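Local coordinates for L protein (CAS virus, PDB 5MV0) that probably serves as the cap-snatching endonuclease domain of the reptarenavirus polymerase, cutting capped host RNA into primers for viral transcription, at residues B[26-31]-B[41-46]; B[9-14]-B[35-40]. All blocks are in the same frame, centred on the assembly; numbering follows the deposited sequence. Where two conformers were deposited one is given.

Contact 1: residues B[26-31]-B[41-46]; sequences KQSSIV and AIRLRA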
ATOM      1  N   LYS B  26      -6.168   2.179  -5.808  1.00 20.88           N
ATOM      2  CA  LYS B  26      -7.372   2.078  -6.638  1.00 24.33           C
ATOM      3  C   LYS B  26      -7.154   2.632  -8.037  1.00 25.59           C
ATOM      4  O   LYS B  26      -7.946   2.345  -8.937  1.00 29.32           O
ATOM      5  CB  LYS B  26      -8.550   2.788  -5.972  1.00 23.46           C
ATOM      6  CG  LYS B  26      -8.281   4.216  -5.520  1.00 34.25           C
ATOM      7  CD  LYS B  26      -9.485   4.772  -4.760  1.00 33.66           C
ATOM      8  CE  LYS B  26      -9.175   6.126  -4.132  1.00 39.94           C
ATOM      9  NZ  LYS B  26      -8.176   5.995  -3.018  1.00 39.05           N
ATOM     10  N   GLN B  27      -6.090   3.394  -8.245  1.00 24.50           N
ATOM     11  CA  GLN B  27      -5.773   3.997  -9.527  0.69 27.26           C
ATOM     12  C   GLN B  27      -4.654   3.274 -10.257  1.00 28.11           C
ATOM     13  O   GLN B  27      -4.211   3.741 -11.309  1.00 28.46           O
ATOM     14  CB  GLN B  27      -5.377   5.457  -9.331  0.69 28.28           C
ATOM     15  CG  GLN B  27      -6.504   6.357  -8.910  0.69 31.22           C
ATOM     16  CD  GLN B  27      -6.068   7.791  -8.926  0.69 33.61           C
ATOM     17  OE1 GLN B  27      -5.345   8.237  -8.030  0.69 28.39           O
ATOM     18  NE2 GLN B  27      -6.473   8.525  -9.964  0.69 26.40           N
ATOM     19  N   SER B  28      -4.178   2.154  -9.730  1.00 21.70           N
ATOM     20  CA  SER B  28      -3.005   1.531 -10.312  1.00 17.75           C
ATOM     21  C   SER B  28      -3.279   0.064 -10.592  1.00 25.23           C
ATOM     22  O   SER B  28      -4.395  -0.437 -10.413  1.00 26.11           O
ATOM     23  CB  SER B  28      -1.785   1.714  -9.403  1.00 22.17           C
ATOM     24  OG  SER B  28      -0.590   1.646 -10.172  1.00 26.25           O
ATOM     25  N   SER B  29      -2.240  -0.623 -11.050  1.00 23.93           N
ATOM     26  CA  SER B  29      -2.383  -2.006 -11.466  1.00 27.41           C
ATOM     27  C   SER B  29      -1.006  -2.629 -11.537  1.00 25.59           C
ATOM     28  O   SER B  29      -0.007  -1.956 -11.813  1.00 21.96           O
ATOM     29  CB  SER B  29      -3.076  -2.132 -12.829  1.00 34.98           C
ATOM     30  OG  SER B  29      -2.400  -1.372 -13.823  1.00 32.74           O
ATOM     31  N   ILE B  30      -0.971  -3.927 -11.292  1.00 18.86           N
ATOM     32  CA  ILE B  30       0.257  -4.687 -11.323  1.00 24.46           C
ATOM     33  C   ILE B  30      -0.015  -5.928 -12.168  1.00 27.27           C
ATOM     34  O   ILE B  30      -0.847  -6.766 -11.802  1.00 31.75           O
ATOM     35  CB  ILE B  30       0.745  -5.041  -9.907  1.00 30.81           C
ATOM     36  CG1 ILE B  30       2.059  -5.782  -9.983  1.00 29.22           C
ATOM     37  CG2 ILE B  30      -0.297  -5.791  -9.102  1.00 38.87           C
ATOM     38  CD1 ILE B  30       3.154  -4.829 -10.035  1.00 37.84           C
ATOM     39  N   VAL B  31       0.646  -6.024 -13.320  1.00 20.96           N
ATOM     40  CA  VAL B  31       0.444  -7.131 -14.245  1.00 21.07           C
ATOM     41  C   VAL B  31       1.810  -7.679 -14.638  1.00 25.73           C
ATOM     42  O   VAL B  31       2.846  -7.059 -14.387  1.00 23.18           O
ATOM     43  CB  VAL B  31      -0.368  -6.707 -15.486  1.00 24.45           C
ATOM     44  CG1 VAL B  31      -1.733  -6.227 -15.061  1.00 23.80           C
ATOM     45  CG2 VAL B  31       0.374  -5.607 -16.275  1.00 25.50           C
ATOM     46  N   ALA B  41       3.353   2.022 -14.618  1.00 12.12           N
ATOM     47  CA  ALA B  41       4.366   2.738 -13.850  1.00 15.72           C
ATOM     48  C   ALA B  41       4.427   4.207 -14.240  1.00 16.95           C
ATOM     49  O   ALA B  41       4.521   5.085 -13.373  1.00 15.22           O
ATOM     50  CB  ALA B  41       5.725   2.075 -14.062  1.00 12.63           C
ATOM     51  N   ILE B  42       4.365   4.494 -15.546  1.00 13.89           N
ATOM     52  CA  ILE B  42       4.368   5.877 -16.019  1.00 13.23           C
ATOM     53  C   ILE B  42       3.127   6.616 -15.537  1.00 12.18           C
ATOM     54  O   ILE B  42       3.210   7.767 -15.081  1.00 13.19           O
ATOM     55  CB  ILE B  42       4.502   5.897 -17.553  1.00 15.84           C
ATOM     56  CG1 ILE B  42       5.895   5.401 -17.942  1.00 16.39           C
ATOM     57  CG2 ILE B  42       4.180   7.301 -18.129  1.00 16.72           C
ATOM     58  CD1 ILE B  42       6.010   4.953 -19.412  1.00 19.81           C
ATOM     59  N   ARG B  43       2.035   5.920 -15.662  1.00 12.62           N
ATOM     60  CA  ARG B  43       0.760   6.609 -15.059  0.54 17.30           C
ATOM     61  C   ARG B  43       0.824   6.862 -13.473  1.00 16.01           C
ATOM     62  O   ARG B  43       0.529   7.924 -12.906  1.00 13.01           O
ATOM     63  CB  ARG B  43      -0.482   5.773 -15.369  0.54 17.05           C
ATOM     64  CG  ARG B  43      -1.773   6.410 -14.847  0.54 20.17           C
ATOM     65  CD  ARG B  43      -2.704   5.363 -14.261  0.54 24.91           C
ATOM     66  NE  ARG B  43      -1.903   4.276 -13.733  0.54 29.46           N
ATOM     67  CZ  ARG B  43      -1.413   4.223 -12.503  0.54 24.95           C
ATOM     68  NH1 ARG B  43      -1.679   5.202 -11.616  0.54 13.22           N
ATOM     69  NH2 ARG B  43      -0.670   3.180 -12.176  0.54 10.97           N
ATOM     70  N   LEU B  44       1.450   5.878 -12.835  1.00 14.02           N
ATOM     71  CA  LEU B  44       1.599   6.029 -11.386  1.00 14.75           C
ATOM     72  C   LEU B  44       2.503   7.208 -11.041  1.00 13.10           C
ATOM     73  O   LEU B  44       2.233   7.964 -10.096  1.00 14.52           O
ATOM     74  CB  LEU B  44       2.146   4.733 -10.792  1.00 10.25           C
ATOM     75  CG  LEU B  44       2.272   4.655  -9.261  1.00 16.04           C
ATOM     76  CD1 LEU B  44       0.907   4.845  -8.595  1.00 12.67           C
ATOM     77  CD2 LEU B  44       2.951   3.336  -8.827  1.00 15.98           C
ATOM     78  N   ARG B  45       3.583   7.385 -11.794  1.00 11.73           N
ATOM     79  CA  ARG B  45       4.447   8.542 -11.576  1.00 16.42           C
ATOM     80  C   ARG B  45       3.651   9.848 -11.638  1.00 14.88           C
ATOM     81  O   ARG B  45       3.775  10.716 -10.757  1.00 17.55           O
ATOM     82  CB  ARG B  45       5.565   8.510 -12.611  1.00 14.33           C
ATOM     83  CG  ARG B  45       6.456   9.713 -12.681  1.00 16.22           C
ATOM     84  CD  ARG B  45       7.609   9.397 -13.640  1.00 19.02           C
ATOM     85  NE  ARG B  45       8.502  10.533 -13.795  1.00 21.81           N
ATOM     86  CZ  ARG B  45       8.334  11.490 -14.701  1.00 24.24           C
ATOM     87  NH1 ARG B  45       7.303  11.446 -15.542  1.00 22.63           N
ATOM     88  NH2 ARG B  45       9.191  12.495 -14.761  1.00 22.86           N
ATOM     89  N   ALA B  46       2.808   9.989 -12.667  1.00 14.71           N
ATOM     90  CA  ALA B  46       1.984  11.187 -12.805  1.00 13.12           C
ATOM     91  C   ALA B  46       0.946  11.282 -11.694  1.00 15.29           C
ATOM     92  O   ALA B  46       0.657  12.382 -11.205  1.00 13.70           O
ATOM     93  CB  ALA B  46       1.301  11.201 -14.177  1.00 14.04           C
TER
HETATM   94  O   HOH W   1      -2.534   1.391 -14.005  1.00 29.57           O

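Contact 2: residues B[9-14]-B[35-40]; sequences LLKNVI and YKLAMS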
ATOM      1  N   LEU B   9      11.497  -6.482 -11.223  1.00 16.84           N
ATOM      2  CA  LEU B   9      11.911  -5.414 -10.326  1.00 16.82           C
ATOM      3  C   LEU B   9      10.886  -4.287 -10.306  1.00 14.16           C
ATOM      4  O   LEU B   9      10.566  -3.743  -9.244  1.00 18.25           O
ATOM      5  CB  LEU B   9      13.286  -4.900 -10.752  1.00 13.50           C
ATOM      6  CG  LEU B   9      13.993  -3.941  -9.786  1.00 20.10           C
ATOM      7  CD1 LEU B   9      14.146  -4.584  -8.376  1.00 17.16           C
ATOM      8  CD2 LEU B   9      15.355  -3.513 -10.343  1.00 22.44           C
ATOM      9  N   LEU B  10      10.354  -3.923 -11.473  1.00 15.31           N
ATOM     10  CA  LEU B  10       9.364  -2.851 -11.522  1.00 14.11           C
ATOM     11  C   LEU B  10       8.090  -3.239 -10.773  1.00 12.63           C
ATOM     12  O   LEU B  10       7.463  -2.391 -10.130  1.00 14.43           O
ATOM     13  CB  LEU B  10       9.069  -2.490 -12.983  1.00 12.02           C
ATOM     14  CG  LEU B  10       8.039  -1.388 -13.255  1.00 14.38           C
ATOM     15  CD1 LEU B  10       8.443  -0.087 -12.565  1.00 12.61           C
ATOM     16  CD2 LEU B  10       7.916  -1.185 -14.761  1.00 12.80           C
ATOM     17  N   LYS B  11       7.695  -4.516 -10.828  1.00 12.44           N
ATOM     18  CA  LYS B  11       6.548  -4.948 -10.025  1.00 17.65           C
ATOM     19  C   LYS B  11       6.801  -4.706  -8.543  1.00 13.07           C
ATOM     20  O   LYS B  11       5.921  -4.229  -7.816  1.00 12.66           O
ATOM     21  CB  LYS B  11       6.244  -6.428 -10.271  1.00 18.72           C
ATOM     22  CG  LYS B  11       5.643  -6.703 -11.640  1.00 24.60           C
ATOM     23  CD  LYS B  11       5.022  -8.093 -11.726  1.00 32.18           C
ATOM     24  CE  LYS B  11       6.080  -9.173 -11.789  1.00 39.79           C
ATOM     25  NZ  LYS B  11       5.661 -10.259 -12.737  1.00 45.29           N
ATOM     26  N   ASN B  12       8.009  -5.015  -8.086  1.00 13.33           N
ATOM     27  CA  ASN B  12       8.346  -4.789  -6.688  1.00 11.70           C
ATOM     28  C   ASN B  12       8.321  -3.297  -6.335  1.00 15.21           C
ATOM     29  O   ASN B  12       7.806  -2.916  -5.275  1.00 11.70           O
ATOM     30  CB  ASN B  12       9.708  -5.413  -6.408  1.00 13.99           C
ATOM     31  CG  ASN B  12      10.151  -5.219  -4.974  1.00 17.68           C
ATOM     32  OD1 ASN B  12      10.884  -4.282  -4.670  1.00 17.76           O
ATOM     33  ND2 ASN B  12       9.707  -6.105  -4.088  1.00 17.04           N
ATOM     34  N   VAL B  13       8.858  -2.438  -7.213  1.00 13.55           N
ATOM     35  CA  VAL B  13       8.782  -0.988  -6.997  1.00 13.93           C
ATOM     36  C   VAL B  13       7.328  -0.548  -6.853  1.00 13.67           C
ATOM     37  O   VAL B  13       6.964   0.173  -5.915  1.00 13.38           O
ATOM     38  CB  VAL B  13       9.473  -0.230  -8.152  1.00 14.50           C
ATOM     39  CG1 VAL B  13       9.149   1.280  -8.088  1.00 13.17           C
ATOM     40  CG2 VAL B  13      10.982  -0.486  -8.166  1.00 13.31           C
ATOM     41  N   ILE B  14       6.466  -0.972  -7.779  1.00 10.96           N
ATOM     42  CA  ILE B  14       5.067  -0.549  -7.718  1.00 11.55           C
ATOM     43  C   ILE B  14       4.406  -1.072  -6.446  1.00 12.49           C
ATOM     44  O   ILE B  14       3.676  -0.344  -5.752  1.00 13.41           O
ATOM     45  CB  ILE B  14       4.319  -1.009  -8.985  1.00 12.78           C
ATOM     46  CG1 ILE B  14       4.863  -0.276 -10.226  1.00 13.40           C
ATOM     47  CG2 ILE B  14       2.840  -0.796  -8.828  1.00 14.53           C
ATOM     48  CD1 ILE B  14       4.197  -0.732 -11.531  1.00 14.36           C
ATOM     49  N   TYR B  35       4.978  -4.412 -21.198  1.00 18.12           N
ATOM     50  CA  TYR B  35       4.575  -3.115 -21.733  1.00 21.26           C
ATOM     51  C   TYR B  35       3.420  -2.539 -20.942  1.00 17.49           C
ATOM     52  O   TYR B  35       3.379  -1.330 -20.687  1.00 16.34           O
ATOM     53  CB  TYR B  35       4.194  -3.223 -23.209  1.00 21.82           C
ATOM     54  CG  TYR B  35       5.374  -3.445 -24.125  1.00 24.40           C
ATOM     55  CD1 TYR B  35       5.186  -3.723 -25.475  1.00 29.52           C
ATOM     56  CD2 TYR B  35       6.679  -3.372 -23.642  1.00 23.17           C
ATOM     57  CE1 TYR B  35       6.259  -3.929 -26.315  1.00 30.77           C
ATOM     58  CE2 TYR B  35       7.765  -3.573 -24.478  1.00 26.39           C
ATOM     59  CZ  TYR B  35       7.546  -3.851 -25.815  1.00 30.56           C
ATOM     60  OH  TYR B  35       8.612  -4.055 -26.655  1.00 34.27           O
ATOM     61  N   LYS B  36       2.461  -3.387 -20.572  1.00 17.14           N
ATOM     62  CA  LYS B  36       1.355  -2.928 -19.749  1.00 17.98           C
ATOM     63  C   LYS B  36       1.856  -2.455 -18.394  1.00 14.25           C
ATOM     64  O   LYS B  36       1.374  -1.452 -17.854  1.00 15.99           O
ATOM     65  CB  LYS B  36       0.347  -4.060 -19.594  1.00 21.70           C
ATOM     66  CG  LYS B  36      -1.033  -3.614 -19.226  1.00 27.89           C
ATOM     67  CD  LYS B  36      -2.019  -4.745 -19.485  1.00 30.82           C
ATOM     68  CE  LYS B  36      -3.422  -4.348 -19.091  1.00 31.42           C
ATOM     69  NZ  LYS B  36      -4.356  -5.440 -19.448  1.00 36.10           N
ATOM     70  N   LEU B  37       2.816  -3.181 -17.821  1.00 13.24           N
ATOM     71  CA  LEU B  37       3.392  -2.768 -16.546  1.00 13.45           C
ATOM     72  C   LEU B  37       4.134  -1.449 -16.682  1.00 14.91           C
ATOM     73  O   LEU B  37       4.037  -0.573 -15.806  1.00 15.50           O
ATOM     74  CB  LEU B  37       4.333  -3.853 -16.028  1.00 16.33           C
ATOM     75  CG  LEU B  37       4.950  -3.571 -14.653  1.00 15.49           C
ATOM     76  CD1 LEU B  37       3.887  -3.657 -13.566  1.00 15.51           C
ATOM     77  CD2 LEU B  37       6.078  -4.532 -14.376  1.00 22.44           C
ATOM     78  N   ALA B  38       4.896  -1.288 -17.768  1.00 13.82           N
ATOM     79  CA  ALA B  38       5.622  -0.037 -17.965  1.00 17.37           C
ATOM     80  C   ALA B  38       4.665   1.142 -18.044  1.00 17.17           C
ATOM     81  O   ALA B  38       4.932   2.205 -17.469  1.00 15.39           O
ATOM     82  CB  ALA B  38       6.497  -0.099 -19.227  1.00 15.41           C
ATOM     83  N   MET B  39       3.532   0.977 -18.745  1.00 13.91           N
ATOM     84  CA  MET B  39       2.607   2.103 -18.859  1.00 14.44           C
ATOM     85  C   MET B  39       1.924   2.391 -17.528  1.00 15.51           C
ATOM     86  O   MET B  39       1.668   3.557 -17.193  1.00 13.98           O
ATOM     87  CB  MET B  39       1.576   1.842 -19.968  1.00 18.82           C
ATOM     88  CG  MET B  39       2.171   1.765 -21.406  1.00 15.00           C
ATOM     89  SD  MET B  39       3.527   2.922 -21.789  1.00 19.01           S
ATOM     90  CE  MET B  39       2.680   4.505 -21.724  1.00 17.16           C
ATOM     91  N   SER B  40       1.644   1.356 -16.738  1.00 14.09           N
ATOM     92  CA  SER B  40       1.080   1.588 -15.410  1.00 13.37           C
ATOM     93  C   SER B  40       2.065   2.345 -14.520  1.00 13.39           C
ATOM     94  O   SER B  40       1.668   3.236 -13.759  1.00 14.48           O
ATOM     95  CB  SER B  40       0.673   0.249 -14.779  1.00 16.84           C
ATOM     96  OG  SER B  40       0.378   0.418 -13.399  1.00 24.10           O
TER

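Contact 1: residues B[26-31]-B[41-46]
S28 and L44 mark the closest backbone approach, their CA atoms 6.5 Å apart, where the end of a 3-10 turn gives way to the extended residues 28-31 and passes beside helical residues 41-46. R43 does most of the bridging. Its CG lies anti to the backbone N (chi1 -178°), and bends at chi2 and chi3 turn the guanidinium to the loop, so that one face lies under the Q27 carbonyl. Q27 O is 2.9 Å from R43 NH1, but the angle is poor for a hydrogen bond. R43 NH2 meets S28 OG at 2.5 Å in a weak, strongly bent bond (N-H...O 122°); as the distance is short and R43 was modelled in two conformers, its detail is doubtful. A water hydrogen-bonded to S29 OG at 2.8 Å also accepts a weak hydrogen bond from R43 NE, giving the arginine a second, solvent-mediated link. Behind the polar group, L44 CD1 packs 3.9 Å from S28 OG. S28 and L44 both also touch L18 of helix 4-20. The loop joining helix 4-20 to helix 34-57 is thus laid along the helix it leads into.

Contact 2: residues B[9-14]-B[35-40]
L37 reaches from helix 34-57 into the side of helix 4-20, where L10, K11 and I14 receive it. The short axes of 9-14 and 35-40 come within 10.5 Å and run in roughly the same direction, 34° apart; at this separation side chains, not backbones, fill the interface. The apolar contacts centre on the two branches of L37, whose CG stands anti to its backbone N (chi1 -177°), which directs both branches at helix 4-20. CD1 abuts the tip of I14, with L37 CD1 and I14 CD1 3.6 Å apart and K11 CG a little farther off. CD2 lies between K11 and L10, closest to K11: K11 CG and L37 CD2 approach to 3.5 Å, the two chains crossing at about a right angle. L10 and I14, by contrast, run past L37 in the opposite direction, and L10 CD2 lies 3.8 Å from L37 CG. L10 CD2 also comes to 4.1 Å from A38 CA, touching the helix backbone although the A38 methyl points away. The polar ends of K11 and S40 have their partners outside these segments. The bent chain of K11 carries NZ to a salt bridge with D32; S40 OG, loosely approached by I14 CD1, is hydrogen-bonded to S29 O. Further apolar cover comes from A41 and L44 on helix 34-57 and from I168 and L161 of helix 155-170, which L10 and I14 respectively touch. Chemically, the join between the two helices within these residues is van der Waals in character: methyl and methylene groups are buried against one another, and the charged end of K11 is paired with D32, so that only its aliphatic part takes part here.

Contact 1 and contact 2 lie with their centres 8 Å apart on the same side of the chain's centre and share helix 34-57, contact 2 using 35-40 and contact 1 the next residues, 41-46. Along the chain the order is 9-14, 26-31, 35-40, 41-46, so the pairings interleave. They also touch directly: S29 O and S40 OG form a probable hydrogen bond at 2.9 Å, and I30 CD1 packs 3.4 Å from K11 CA. Together they tie helix 4-20, its following loop and helix 34-57 into a helical part of the arenavirus cap-snatching domain, which helix 155-170, from beyond the sheet strands in sequence, completes: an apolar helix pair joined to a polar loop-to-helix contact.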